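Local coordinates for extracellular ligand-binding receptor (Sphaerobacter thermophilus, PDB 4ZPJ), which probably serves as the substrate-binding protein of an ABC transporter, capturing a small solute, not identified here, for import, at residues 149-154 / 171-176. Residues are numbered along the deposited sequence; the frame is centred on the assembly and turned at random.
Sequences VTNAGL and VSFANG
G153 O is gripped by two successive residues: it accepts a hydrogen bond from the backbone N of N175 at 2.7 Å, the donor tilted 25° from the carbonyl plane, and takes a CA-H...O contact from A174 CA (3.3 Å). The N175 amide folds back over this same peptide, OD1 lying 3.6 Å from G153 CA, while ND2 bonds to E207 of helix 203-218. Replacing N175 by alanine would probably leave E207 without this donor and uncover the G153 peptide. A second link runs from S172 OG to N151 O (2.9 Å), the hydroxyl standing above the carbonyl plane; it gets there because OG sits between the backbone N and the carbonyl carbon (chi1 55°). N151 O also lies over one face of the F173 ring, 4.0 Å from CZ, and the N151 side chain itself turns to T128 O. At the strand ends V171 N gives V149 O a nearly straight bond of 3.0 Å, continuing the parallel pairing of 147-149 with 168-170. Beyond it the two loops stay joined in the buried middle of this periplasmic-binding-protein fold. All three hydrogen bonds across the contact end on backbone carbonyls, so the fit of the two loops probably rests more on main-chain path than on charge.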
loop_
_atom_site.group_PDB
_atom_site.type_symbol
_atom_site.label_atom_id
_atom_site.label_comp_id
_atom_site.label_asym_id
_atom_site.label_seq_id
_atom_site.Cartn_x
_atom_site.Cartn_y
_atom_site.Cartn_z
ATOM N N VAL A 149 -7.647 5.777 6.104
ATOM C CA VAL A 149 -7.614 4.915 4.938
ATOM C C VAL A 149 -6.427 3.979 4.951
ATOM O O VAL A 149 -5.270 4.423 4.995
ATOM C CB VAL A 149 -7.587 5.736 3.670
ATOM C CG1 VAL A 149 -7.480 4.825 2.454
ATOM C CG2 VAL A 149 -8.885 6.520 3.610
ATOM N N THR A 150 -6.714 2.671 4.922
ATOM C CA THR A 150 -5.648 1.680 5.054
ATOM C C THR A 150 -5.235 1.061 3.720
ATOM O O THR A 150 -4.248 0.312 3.657
ATOM C CB THR A 150 -6.053 0.580 6.055
ATOM O OG1 THR A 150 -7.303 -0.012 5.656
ATOM C CG2 THR A 150 -6.260 1.186 7.444
ATOM N N ASN A 151 -5.958 1.351 2.639
ATOM C CA ASN A 151 -5.540 0.780 1.354
ATOM C C ASN A 151 -5.741 1.707 0.205
ATOM O O ASN A 151 -4.780 2.257 -0.251
ATOM C CB ASN A 151 -6.186 -0.584 1.095
ATOM C CG ASN A 151 -5.567 -1.290 -0.089
ATOM O OD1 ASN A 151 -4.360 -1.678 -0.068
ATOM N ND2 ASN A 151 -6.308 -1.345 -1.156
ATOM N N ALA A 152 -6.975 1.896 -0.257
ATOM C CA ALA A 152 -7.316 2.744 -1.403
ATOM C C ALA A 152 -6.272 3.830 -1.734
ATOM O O ALA A 152 -6.164 4.822 -1.026
ATOM C CB ALA A 152 -8.663 3.395 -1.165
ATOM N N GLY A 153 -5.532 3.650 -2.820
ATOM C CA GLY A 153 -4.334 4.477 -3.077
ATOM C C GLY A 153 -4.630 5.635 -4.031
ATOM O O GLY A 153 -3.719 6.413 -4.392
ATOM N N LEU A 154 -5.891 5.734 -4.436
ATOM C CA LEU A 154 -6.412 6.891 -5.222
ATOM C C LEU A 154 -5.659 8.216 -4.978
ATOM O O LEU A 154 -5.751 8.817 -3.897
ATOM C CB LEU A 154 -7.903 7.108 -4.893
ATOM C CG LEU A 154 -8.627 8.149 -5.746
ATOM C CD1 LEU A 154 -8.652 7.719 -7.212
ATOM C CD2 LEU A 154 -10.054 8.427 -5.261
ATOM N N VAL A 171 -2.845 6.036 5.562
ATOM C CA VAL A 171 -1.634 5.445 6.167
ATOM C C VAL A 171 -0.974 4.436 5.225
ATOM O O VAL A 171 0.061 3.841 5.566
ATOM C CB VAL A 171 -1.909 4.740 7.499
ATOM C CG1 VAL A 171 -2.424 5.706 8.546
ATOM C CG2 VAL A 171 -2.887 3.601 7.318
ATOM N N SER A 172 -1.580 4.191 4.066
ATOM C CA SER A 172 -0.985 3.251 3.104
ATOM C C SER A 172 -0.036 3.961 2.084
ATOM O O SER A 172 1.211 3.982 2.218
ATOM C CB SER A 172 -2.118 2.498 2.418
ATOM O OG SER A 172 -3.034 3.401 1.830
ATOM N N PHE A 173 -0.612 4.590 1.090
ATOM C CA PHE A 173 0.201 5.220 0.072
ATOM C C PHE A 173 -0.754 5.950 -0.827
ATOM O O PHE A 173 -1.945 5.633 -0.846
ATOM C CB PHE A 173 0.986 4.171 -0.775
ATOM C CG PHE A 173 0.165 2.991 -1.173
ATOM C CD1 PHE A 173 -0.605 3.025 -2.319
ATOM C CD2 PHE A 173 0.131 1.853 -0.396
ATOM C CE1 PHE A 173 -1.407 1.956 -2.695
ATOM C CE2 PHE A 173 -0.680 0.771 -0.750
ATOM C CZ PHE A 173 -1.438 0.823 -1.903
ATOM N N ALA A 174 -0.264 6.978 -1.516
ATOM C CA ALA A 174 -0.947 7.326 -2.773
ATOM C C ALA A 174 -0.334 6.418 -3.848
ATOM O O ALA A 174 0.883 6.166 -3.802
ATOM C CB ALA A 174 -0.722 8.787 -3.105
ATOM N N ASN A 175 -1.121 5.913 -4.783
ATOM C CA ASN A 175 -0.571 5.043 -5.837
ATOM C C ASN A 175 0.706 5.585 -6.427
ATOM O O ASN A 175 0.779 6.749 -6.793
ATOM C CB ASN A 175 -1.558 4.910 -7.002
ATOM C CG ASN A 175 -2.745 4.087 -6.637
ATOM O OD1 ASN A 175 -2.609 3.135 -5.934
ATOM N ND2 ASN A 175 -3.895 4.512 -7.020
ATOM N N GLY A 176 1.674 4.720 -6.551
ATOM C CA GLY A 176 2.977 5.063 -7.033
ATOM C C GLY A 176 4.028 5.435 -5.987
ATOM O O GLY A 176 5.236 5.549 -6.300
#